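Local coordinates for protein trans-isoprenyl diphosphate synthase (PDB 3OYR) that probably condenses isopentenyl diphosphate with farnesyl diphosphate to make all-trans-octaprenyl diphosphate, the side-chain precursor of ubiquinone and menaquinone, at residues A190-L195 against L226-A231; R218-N223 against D315-A320; T258-L263 against D304-L309. All coordinates share one frame; numbering follows the deposited sequence. Where two conformers were deposited one is given.

Contact 1: A190-L195 against L226-A231; sequences AKTAEL and LAFQLA. With DMA (dimethylallyl diphosphate), chain G; DMA (dimethylallyl diphosphate), chain D.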
loop_
_atom_site.group_PDB
_atom_site.type_symbol
_atom_site.label_atom_id
_atom_site.label_comp_id
_atom_site.label_asym_id
_atom_site.label_seq_id
_atom_site.Cartn_x
_atom_site.Cartn_y
_atom_site.Cartn_z
ATOM N N ALA B 190 -16.749 -2.833 -1.103
ATOM C CA ALA B 190 -15.531 -2.369 -0.461
ATOM C C ALA B 190 -14.322 -2.535 -1.369
ATOM O O ALA B 190 -13.572 -1.591 -1.575
ATOM C CB ALA B 190 -15.316 -3.097 0.870
ATOM N N LYS B 191 -14.153 -3.729 -1.929
ATOM C CA LYS B 191 -12.939 -4.040 -2.645
ATOM C C LYS B 191 -12.912 -3.454 -4.054
ATOM O O LYS B 191 -11.830 -3.261 -4.599
ATOM C CB LYS B 191 -12.709 -5.548 -2.688
ATOM C CG LYS B 191 -13.410 -6.236 -3.843
ATOM C CD LYS B 191 -12.872 -7.634 -4.046
ATOM C CE LYS B 191 -13.732 -8.360 -5.071
ATOM N NZ LYS B 191 -13.185 -9.732 -5.345
ATOM N N THR B 192 -14.083 -3.168 -4.634
ATOM C CA THR B 192 -14.129 -2.696 -6.021
ATOM C C THR B 192 -14.905 -1.411 -6.217
ATOM O O THR B 192 -14.415 -0.489 -6.859
ATOM C CB THR B 192 -14.663 -3.781 -6.969
ATOM O OG1 THR B 192 -13.805 -4.935 -6.895
ATOM C CG2 THR B 192 -14.715 -3.269 -8.416
ATOM N N ALA B 193 -16.117 -1.338 -5.673
ATOM C CA ALA B 193 -16.978 -0.197 -5.979
ATOM C C ALA B 193 -16.495 1.120 -5.343
ATOM O O ALA B 193 -16.687 2.191 -5.914
ATOM C CB ALA B 193 -18.426 -0.498 -5.609
ATOM N N GLU B 194 -15.844 1.026 -4.184
ATOM C CA GLU B 194 -15.376 2.203 -3.460
ATOM C C GLU B 194 -14.325 3.053 -4.198
ATOM O O GLU B 194 -14.377 4.284 -4.147
ATOM C CB GLU B 194 -14.821 1.799 -2.099
ATOM C CG GLU B 194 -15.037 2.855 -1.051
ATOM C CD GLU B 194 -16.481 2.896 -0.599
ATOM O OE1 GLU B 194 -17.041 1.855 -0.179
ATOM O OE2 GLU B 194 -17.065 3.977 -0.676
ATOM N N LEU B 195 -13.392 2.410 -4.890
ATOM C CA LEU B 195 -12.375 3.110 -5.700
ATOM C C LEU B 195 -13.025 3.887 -6.892
ATOM O O LEU B 195 -12.657 5.055 -7.192
ATOM C CB LEU B 195 -11.287 2.135 -6.178
ATOM C CG LEU B 195 -10.052 2.813 -6.773
ATOM C CD1 LEU B 195 -9.541 3.953 -5.873
ATOM C CD2 LEU B 195 -8.976 1.797 -6.996
ATOM N N LEU B 226 -20.278 -1.446 -8.492
ATOM C CA LEU B 226 -21.038 -2.675 -8.197
ATOM C C LEU B 226 -21.393 -3.446 -9.482
ATOM O O LEU B 226 -21.072 -4.646 -9.610
ATOM C CB LEU B 226 -22.281 -2.350 -7.358
ATOM C CG LEU B 226 -21.957 -1.811 -5.952
ATOM C CD1 LEU B 226 -23.187 -1.278 -5.261
ATOM C CD2 LEU B 226 -21.332 -2.895 -5.104
ATOM N N ALA B 227 -21.982 -2.740 -10.451
ATOM C CA ALA B 227 -22.270 -3.303 -11.785
ATOM C C ALA B 227 -21.009 -3.902 -12.379
ATOM O O ALA B 227 -21.013 -5.063 -12.838
ATOM C CB ALA B 227 -22.842 -2.202 -12.728
ATOM N N PHE B 228 -19.927 -3.117 -12.320
ATOM C CA PHE B 228 -18.634 -3.487 -12.883
ATOM C C PHE B 228 -18.148 -4.810 -12.314
ATOM O O PHE B 228 -17.770 -5.712 -13.067
ATOM C CB PHE B 228 -17.590 -2.373 -12.626
ATOM C CG PHE B 228 -16.279 -2.589 -13.339
ATOM C CD1 PHE B 228 -16.117 -2.170 -14.663
ATOM C CD2 PHE B 228 -15.202 -3.219 -12.692
ATOM C CE1 PHE B 228 -14.899 -2.391 -15.337
ATOM C CE2 PHE B 228 -13.970 -3.426 -13.358
ATOM C CZ PHE B 228 -13.823 -3.021 -14.678
ATOM N N GLN B 229 -18.172 -4.927 -10.986
ATOM C CA GLN B 229 -17.651 -6.120 -10.323
ATOM C C GLN B 229 -18.529 -7.359 -10.538
ATOM O O GLN B 229 -18.011 -8.470 -10.735
ATOM C CB GLN B 229 -17.449 -5.855 -8.843
ATOM C CG GLN B 229 -16.713 -6.977 -8.141
ATOM C CD GLN B 229 -15.346 -7.265 -8.743
ATOM O OE1 GLN B 229 -14.560 -6.358 -8.994
ATOM N NE2 GLN B 229 -15.063 -8.528 -8.976
ATOM N N LEU B 230 -19.847 -7.171 -10.494
ATOM C CA LEU B 230 -20.800 -8.235 -10.864
ATOM C C LEU B 230 -20.528 -8.771 -12.271
ATOM O O LEU B 230 -20.452 -9.985 -12.458
ATOM C CB LEU B 230 -22.243 -7.749 -10.746
ATOM C CG LEU B 230 -22.698 -7.588 -9.291
ATOM C CD1 LEU B 230 -23.952 -6.777 -9.228
ATOM C CD2 LEU B 230 -22.924 -8.915 -8.667
ATOM N N ALA B 231 -20.348 -7.869 -13.243
ATOM C CA ALA B 231 -19.972 -8.275 -14.601
ATOM C C ALA B 231 -18.613 -8.968 -14.627
ATOM O O ALA B 231 -18.458 -9.963 -15.321
ATOM C CB ALA B 231 -19.991 -7.100 -15.564
HETATM C C1 DMA G . -10.617 -7.656 -6.795
HETATM O O1 DMA G . -11.359 -8.312 -7.816
HETATM C C2 DMA G . -9.278 -7.163 -7.249
HETATM C C3 DMA G . -8.791 -5.969 -6.891
HETATM C C4 DMA G . -9.515 -5.003 -6.008
HETATM C C5 DMA G . -7.442 -5.601 -7.413
HETATM P PA DMA G . -10.922 -9.681 -8.584
HETATM O O1A DMA G . -12.221 -10.238 -9.083
HETATM O O2A DMA G . -9.985 -10.536 -7.773
HETATM O O3A DMA G . -10.132 -9.007 -9.823
HETATM P PB DMA G . -9.306 -9.784 -10.975
HETATM O O1B DMA G . -8.996 -8.593 -11.843
HETATM O O2B DMA G . -10.265 -10.797 -11.554
HETATM O O3B DMA G . -8.123 -10.455 -10.314
HETATM C C1 DMA D . -9.403 -5.323 -12.454
HETATM O O1 DMA D . -9.794 -4.035 -12.951
HETATM C C2 DMA D . -9.854 -5.068 -11.060
HETATM C C3 DMA D . -11.066 -5.426 -10.627
HETATM C C4 DMA D . -12.029 -6.232 -11.459
HETATM C C5 DMA D . -11.429 -5.015 -9.234
HETATM P PA DMA D . -10.069 -3.641 -14.481
HETATM O O1A DMA D . -10.518 -2.197 -14.595
HETATM O O2A DMA D . -10.994 -4.668 -15.073
HETATM O O3A DMA D . -8.553 -3.857 -15.010
HETATM P PB DMA D . -7.697 -2.992 -16.087
HETATM O O1B DMA D . -7.178 -1.781 -15.336
HETATM O O2B DMA D . -6.634 -4.039 -16.345
HETATM O O3B DMA D . -8.575 -2.643 -17.259
#
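Thr192 and Gln229 join side by side in the wall of the active-site cavity, where the pockets for two dimethylallyl diphosphate molecules lie, Gln229 belonging to the Phe-Gln pair that precedes the second aspartate-rich motif with Asp232 and Asp236. Thr192 OG1 donates to Gln229 OE1 at 2.6 Å, the two side chains crossing at about a right angle. The hydroxyl does not come in on a lone pair: it stands 53° out of the carbonyl plane, at a C=O...donor angle of 115°. A bend in the Gln229 chain at chi2 turns the amide back toward the threonine. Its other end, NE2, bonds to Asp233 OD1 and makes a weak bond of 3.3 Å to O1A of the dimethylallyl diphosphate of chain G, which is consistent with this orientation of the amide.

Lys191 runs extended beside the same ligand; NZ is held chiefly by Gln170 OE1 and reaches the ligand's O1 only weakly, at 3.4 Å. A wider pi-type turn at 190-193 lies at this point, with Lys191 O 3.2 Å from the ligand's C4. The second dimethylallyl diphosphate (chain D) puts C5 3.3 Å from Thr192 OG1, while its O2A lies in the ring plane of Phe228, 3.3 Å from CZ. Below the polar layer, Ala193 CB packs on Leu226 CG at 3.8 Å.

The segments belong to helices 181-206 and 211-238, whose axes here run 8.5 Å apart at 139°; helix 150-173 flanks the first, and helix 302-320 backs the second through Leu226 and Leu230.

Contact 2: R218-N223 against D315-A320; sequences RDYGLN and DKAKAA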
loop_
_atom_site.group_PDB
_atom_site.type_symbol
_atom_site.label_atom_id
_atom_site.label_comp_id
_atom_site.label_asym_id
_atom_site.label_seq_id
_atom_site.Cartn_x
_atom_site.Cartn_y
_atom_site.Cartn_z
ATOM N N ARG B 218 -20.255 10.693 -6.699
ATOM C CA ARG B 218 -19.947 9.570 -5.835
ATOM C C ARG B 218 -20.943 8.425 -6.001
ATOM O O ARG B 218 -20.546 7.270 -6.195
ATOM C CB ARG B 218 -19.899 9.990 -4.372
ATOM C CG ARG B 218 -19.556 8.832 -3.490
ATOM C CD ARG B 218 -19.489 9.131 -2.011
ATOM N NE ARG B 218 -19.189 7.871 -1.344
ATOM C CZ ARG B 218 -17.994 7.275 -1.327
ATOM N NH1 ARG B 218 -16.912 7.819 -1.899
ATOM N NH2 ARG B 218 -17.882 6.122 -0.711
ATOM N N ASP B 219 -22.228 8.761 -5.939
ATOM C CA ASP B 219 -23.343 7.820 -6.152
ATOM C C ASP B 219 -23.223 7.107 -7.503
ATOM O O ASP B 219 -23.467 5.908 -7.597
ATOM C CB ASP B 219 -24.664 8.618 -6.081
ATOM C CG ASP B 219 -25.918 7.748 -5.920
ATOM O OD1 ASP B 219 -25.818 6.543 -5.582
ATOM O OD2 ASP B 219 -27.031 8.308 -6.136
ATOM N N TYR B 220 -22.860 7.859 -8.549
ATOM C CA TYR B 220 -22.662 7.314 -9.890
ATOM C C TYR B 220 -21.554 6.263 -9.862
ATOM O O TYR B 220 -21.747 5.151 -10.320
ATOM C CB TYR B 220 -22.356 8.423 -10.948
ATOM C CG TYR B 220 -21.853 7.845 -12.246
ATOM C CD1 TYR B 220 -22.742 7.340 -13.192
ATOM C CD2 TYR B 220 -20.482 7.746 -12.516
ATOM C CE1 TYR B 220 -22.297 6.768 -14.378
ATOM C CE2 TYR B 220 -20.039 7.163 -13.702
ATOM C CZ TYR B 220 -20.947 6.695 -14.626
ATOM O OH TYR B 220 -20.495 6.114 -15.781
ATOM N N GLY B 221 -20.402 6.634 -9.306
ATOM C CA GLY B 221 -19.244 5.746 -9.280
ATOM C C GLY B 221 -19.470 4.491 -8.438
ATOM O O GLY B 221 -19.076 3.406 -8.859
ATOM N N LEU B 222 -20.115 4.628 -7.269
ATOM C CA LEU B 222 -20.367 3.474 -6.396
ATOM C C LEU B 222 -21.236 2.443 -7.122
ATOM O O LEU B 222 -20.885 1.242 -7.212
ATOM C CB LEU B 222 -21.030 3.929 -5.091
ATOM C CG LEU B 222 -20.935 3.051 -3.840
ATOM C CD1 LEU B 222 -21.930 1.895 -3.872
ATOM C CD2 LEU B 222 -19.527 2.536 -3.626
ATOM N N ASN B 223 -22.361 2.904 -7.652
ATOM C CA ASN B 223 -23.224 2.029 -8.431
ATOM C C ASN B 223 -22.563 1.478 -9.693
ATOM O O ASN B 223 -22.752 0.294 -10.016
ATOM C CB ASN B 223 -24.575 2.687 -8.721
ATOM C CG ASN B 223 -25.398 2.859 -7.475
ATOM O OD1 ASN B 223 -25.905 1.891 -6.908
ATOM N ND2 ASN B 223 -25.527 4.096 -7.029
ATOM N N ASP B 315 -28.418 1.039 -13.939
ATOM C CA ASP B 315 -29.564 1.977 -13.956
ATOM C C ASP B 315 -29.467 2.990 -12.838
ATOM O O ASP B 315 -29.763 4.178 -13.025
ATOM C CB ASP B 315 -30.918 1.218 -13.859
ATOM C CG ASP B 315 -31.197 0.357 -15.089
ATOM O OD1 ASP B 315 -30.520 0.541 -16.125
ATOM O OD2 ASP B 315 -32.079 -0.519 -15.015
ATOM N N LYS B 316 -29.067 2.511 -11.657
ATOM C CA LYS B 316 -28.870 3.375 -10.489
ATOM C C LYS B 316 -27.750 4.384 -10.787
ATOM O O LYS B 316 -27.880 5.574 -10.492
ATOM C CB LYS B 316 -28.539 2.544 -9.240
ATOM C CG LYS B 316 -29.723 1.769 -8.631
ATOM C CD LYS B 316 -29.244 0.775 -7.585
ATOM C CE LYS B 316 -30.410 0.045 -6.911
ATOM N NZ LYS B 316 -30.736 0.592 -5.561
ATOM N N ALA B 317 -26.659 3.909 -11.408
ATOM C CA ALA B 317 -25.556 4.824 -11.799
ATOM C C ALA B 317 -26.029 5.922 -12.760
ATOM O O ALA B 317 -25.732 7.099 -12.548
ATOM C CB ALA B 317 -24.355 4.064 -12.381
ATOM N N LYS B 318 -26.800 5.535 -13.780
ATOM C CA LYS B 318 -27.331 6.501 -14.733
ATOM C C LYS B 318 -28.298 7.489 -14.059
ATOM O O LYS B 318 -28.231 8.673 -14.317
ATOM C CB LYS B 318 -28.000 5.808 -15.909
ATOM C CG LYS B 318 -27.094 4.891 -16.696
ATOM C CD LYS B 318 -27.892 3.968 -17.589
ATOM C CE LYS B 318 -27.986 4.507 -18.996
ATOM N NZ LYS B 318 -28.551 3.491 -19.933
ATOM N N ALA B 319 -29.152 6.995 -13.167
ATOM C CA ALA B 319 -30.105 7.845 -12.460
ATOM C C ALA B 319 -29.414 8.772 -11.469
ATOM O O ALA B 319 -29.896 9.880 -11.219
ATOM C CB ALA B 319 -31.225 6.982 -11.761
ATOM N N ALA B 320 -28.282 8.335 -10.915
ATOM C CA ALA B 320 -27.463 9.214 -10.049
ATOM C C ALA B 320 -27.023 10.550 -10.684
ATOM O O ALA B 320 -26.749 11.514 -9.972
ATOM C CB ALA B 320 -26.262 8.467 -9.517
HETATM O O HOH W 1 -27.547 10.715 -6.709
#
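Tyr220 and Ala317 sit at the close point of an antiparallel helix pair in the all-alpha isoprenoid synthase fold. Helices 211-238 and 302-320 run here only 7.7 Å apart, at 168°, an approach that the small side chains of Ala317 and Ala320 allow.

With chi1 at 167°, Tyr220 throws its ring away from its own backbone N and along the flank of the partner helix, where the ring meets the protein edge-on: Ala317 O lies in the ring plane, 3.1 Å from CD1. That carbonyl faces a ring C-H, while Ala317 CB packs on CD1 at 3.7 Å. The phenol end carries on past the pair to bond its OH to Leu333 O, beside helix 328-342, so the hydroxyl is bonded there while the ring edge rests against Ala317.

Asn223 behaves differently. Its CG lies beside the backbone N, and the amide folds back over its own helix: ND2 bonds to Asp219 O at 2.8 Å, while Asn223 N reaches the same oxygen from the opposite face of the carbonyl plane. The other branch, OD1, lies 3.6 Å from Lys316 CB, and the aliphatic part of that lysine crosses the amide obliquely before the chain turns outward. Replacing Asn223 with an alanine would probably leave Asp219 O with one bond fewer and open a gap beside the Lys316 methylenes.

At the other end, Ala320 CB packs against both Asp219 OD2 and Tyr220 N, 3.5 and 3.6 Å from them, and a water bonded to Asp219 OD2 reaches weakly to Ala320 O.

Contact 3: T258-L263 against D304-L309; sequences TLPLLL and DATLDL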
loop_
_atom_site.group_PDB
_atom_site.type_symbol
_atom_site.label_atom_id
_atom_site.label_comp_id
_atom_site.label_asym_id
_atom_site.label_seq_id
_atom_site.Cartn_x
_atom_site.Cartn_y
_atom_site.Cartn_z
ATOM N N THR B 258 -18.324 -16.532 -5.424
ATOM C CA THR B 258 -18.862 -15.276 -5.890
ATOM C C THR B 258 -20.312 -15.562 -6.214
ATOM O O THR B 258 -20.723 -16.731 -6.269
ATOM C CB THR B 258 -18.127 -14.805 -7.140
ATOM O OG1 THR B 258 -18.284 -15.775 -8.168
ATOM C CG2 THR B 258 -16.631 -14.635 -6.869
ATOM N N LEU B 259 -21.082 -14.503 -6.416
ATOM C CA LEU B 259 -22.492 -14.608 -6.722
ATOM C C LEU B 259 -22.887 -15.612 -7.839
ATOM O O LEU B 259 -23.809 -16.385 -7.615
ATOM C CB LEU B 259 -23.108 -13.223 -6.951
ATOM C CG LEU B 259 -24.632 -13.179 -6.980
ATOM C CD1 LEU B 259 -25.188 -13.447 -5.585
ATOM C CD2 LEU B 259 -25.122 -11.866 -7.546
ATOM N N PRO B 260 -22.199 -15.624 -9.017
ATOM C CA PRO B 260 -22.639 -16.617 -10.020
ATOM C C PRO B 260 -22.653 -18.048 -9.479
ATOM O O PRO B 260 -23.611 -18.791 -9.732
ATOM C CB PRO B 260 -21.599 -16.496 -11.133
ATOM C CG PRO B 260 -21.049 -15.139 -10.999
ATOM C CD PRO B 260 -21.129 -14.757 -9.555
ATOM N N LEU B 261 -21.621 -18.397 -8.711
ATOM C CA LEU B 261 -21.509 -19.698 -8.051
ATOM C C LEU B 261 -22.594 -19.927 -7.000
ATOM O O LEU B 261 -23.205 -21.002 -6.948
ATOM C CB LEU B 261 -20.126 -19.844 -7.404
ATOM C CG LEU B 261 -19.897 -21.135 -6.613
ATOM C CD1 LEU B 261 -19.930 -22.299 -7.570
ATOM C CD2 LEU B 261 -18.595 -21.113 -5.816
ATOM N N LEU B 262 -22.818 -18.916 -6.168
ATOM C CA LEU B 262 -23.832 -18.968 -5.120
ATOM C C LEU B 262 -25.243 -19.167 -5.687
ATOM O O LEU B 262 -26.027 -19.977 -5.163
ATOM C CB LEU B 262 -23.794 -17.693 -4.275
ATOM C CG LEU B 262 -22.591 -17.391 -3.374
ATOM C CD1 LEU B 262 -22.824 -16.062 -2.632
ATOM C CD2 LEU B 262 -22.347 -18.515 -2.382
ATOM N N LEU B 263 -25.549 -18.432 -6.754
ATOM C CA LEU B 263 -26.845 -18.505 -7.399
ATOM C C LEU B 263 -27.041 -19.855 -8.074
ATOM O O LEU B 263 -28.118 -20.431 -7.959
ATOM C CB LEU B 263 -27.035 -17.372 -8.407
ATOM C CG LEU B 263 -27.215 -15.940 -7.878
ATOM C CD1 LEU B 263 -27.262 -14.942 -9.043
ATOM C CD2 LEU B 263 -28.463 -15.806 -6.997
ATOM N N ASP B 304 -26.857 -15.187 -16.081
ATOM C CA ASP B 304 -27.829 -14.177 -16.511
ATOM C C ASP B 304 -28.379 -13.352 -15.361
ATOM O O ASP B 304 -28.499 -12.133 -15.478
ATOM C CB ASP B 304 -28.969 -14.801 -17.326
ATOM C CG ASP B 304 -28.550 -15.142 -18.748
ATOM O OD1 ASP B 304 -29.033 -16.169 -19.277
ATOM O OD2 ASP B 304 -27.733 -14.390 -19.336
ATOM N N ALA B 305 -28.701 -14.023 -14.258
ATOM C CA ALA B 305 -29.223 -13.369 -13.053
ATOM C C ALA B 305 -28.211 -12.376 -12.422
ATOM O O ALA B 305 -28.605 -11.311 -11.943
ATOM C CB ALA B 305 -29.683 -14.410 -12.035
ATOM N N THR B 306 -26.924 -12.730 -12.449
ATOM C CA THR B 306 -25.820 -11.850 -12.037
ATOM C C THR B 306 -25.801 -10.557 -12.858
ATOM O O THR B 306 -25.740 -9.444 -12.298
ATOM C CB THR B 306 -24.461 -12.577 -12.184
ATOM O OG1 THR B 306 -24.472 -13.775 -11.400
ATOM C CG2 THR B 306 -23.300 -11.695 -11.704
ATOM N N LEU B 307 -25.883 -10.713 -14.180
ATOM C CA LEU B 307 -25.922 -9.580 -15.100
ATOM C C LEU B 307 -27.205 -8.750 -15.028
ATOM O O LEU B 307 -27.165 -7.538 -15.294
ATOM C CB LEU B 307 -25.601 -10.012 -16.545
ATOM C CG LEU B 307 -24.205 -10.624 -16.806
ATOM C CD1 LEU B 307 -24.056 -11.086 -18.261
ATOM C CD2 LEU B 307 -23.055 -9.681 -16.443
ATOM N N ASP B 308 -28.322 -9.385 -14.655
ATOM C CA ASP B 308 -29.582 -8.666 -14.350
ATOM C C ASP B 308 -29.390 -7.728 -13.166
ATOM O O ASP B 308 -29.865 -6.580 -13.167
ATOM C CB ASP B 308 -30.732 -9.629 -14.009
ATOM C CG ASP B 308 -31.292 -10.363 -15.230
ATOM O OD1 ASP B 308 -31.890 -11.448 -15.038
ATOM O OD2 ASP B 308 -31.140 -9.877 -16.372
ATOM N N LEU B 309 -28.698 -8.223 -12.151
ATOM C CA LEU B 309 -28.399 -7.417 -10.978
ATOM C C LEU B 309 -27.406 -6.304 -11.351
ATOM O O LEU B 309 -27.582 -5.152 -10.959
ATOM C CB LEU B 309 -27.867 -8.293 -9.839
ATOM C CG LEU B 309 -27.584 -7.610 -8.490
ATOM C CD1 LEU B 309 -28.808 -6.855 -7.964
ATOM C CD2 LEU B 309 -27.086 -8.617 -7.446
#
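The first turn of helix 259-267, which starts with Leu259 and Pro260, leans on helix 302-320 in the alpha-helical body of the prenyl synthase fold. Pro260 and Thr306 lie at the middle of this apolar contact, where their side chains cross at about a right angle and the proline CG is 3.7 Å from Thr306 OG1. That hydroxyl makes no bond to the proline. With chi1 at -58°, OG1 swings back along its own helix and bonds to Ala302 O, so a polar atom in a buried spot finds its partner one turn earlier, and what meets the pyrrolidine is an already engaged group.

The leucines close over this centre. Leu259 CD2 touches Leu309 CD2 at 3.8 Å, methyl to methyl, while Leu263 CD1 rests on Ala305 CB at 3.9 Å and on Thr306 OG1 at 3.8 Å. Leu259 and Leu309 also share Leu230 of helix 211-238 as a neighbour.

The axes of the short segments stay 9.4 Å apart and cross at 127°, a spacing that leaves room for the leucine side chains. This is an apolar helix-helix contact of the all-alpha isoprenoid synthase fold, in which a short helix packs on a long one near the second aspartate-rich motif: the Pro260 side chain is about 7 Å from that of Asp236.

Two long helices tie the three contacts together. Helix 211-238 takes part in contacts 1 and 2, whose centres lie 12 Å apart and whose segments alternate along the chain; Glu194 and Arg218 join them by a salt bridge. Helix 302-320 serves contacts 2 and 3, which do not touch, their centres 20 Å apart, and the segments of contact 3 fall between those of contact 2 in sequence. Contact 3 comes wholly after contact 1, their centres 14 Å apart, and the two meet through Leu230 on Leu259, Thr306 and Leu309. Thus the buried wall of the diphosphate pocket in contact 1 is backed by an outer helix that reaches 211-238 directly in contact 2 and packs on 259-267 in contact 3.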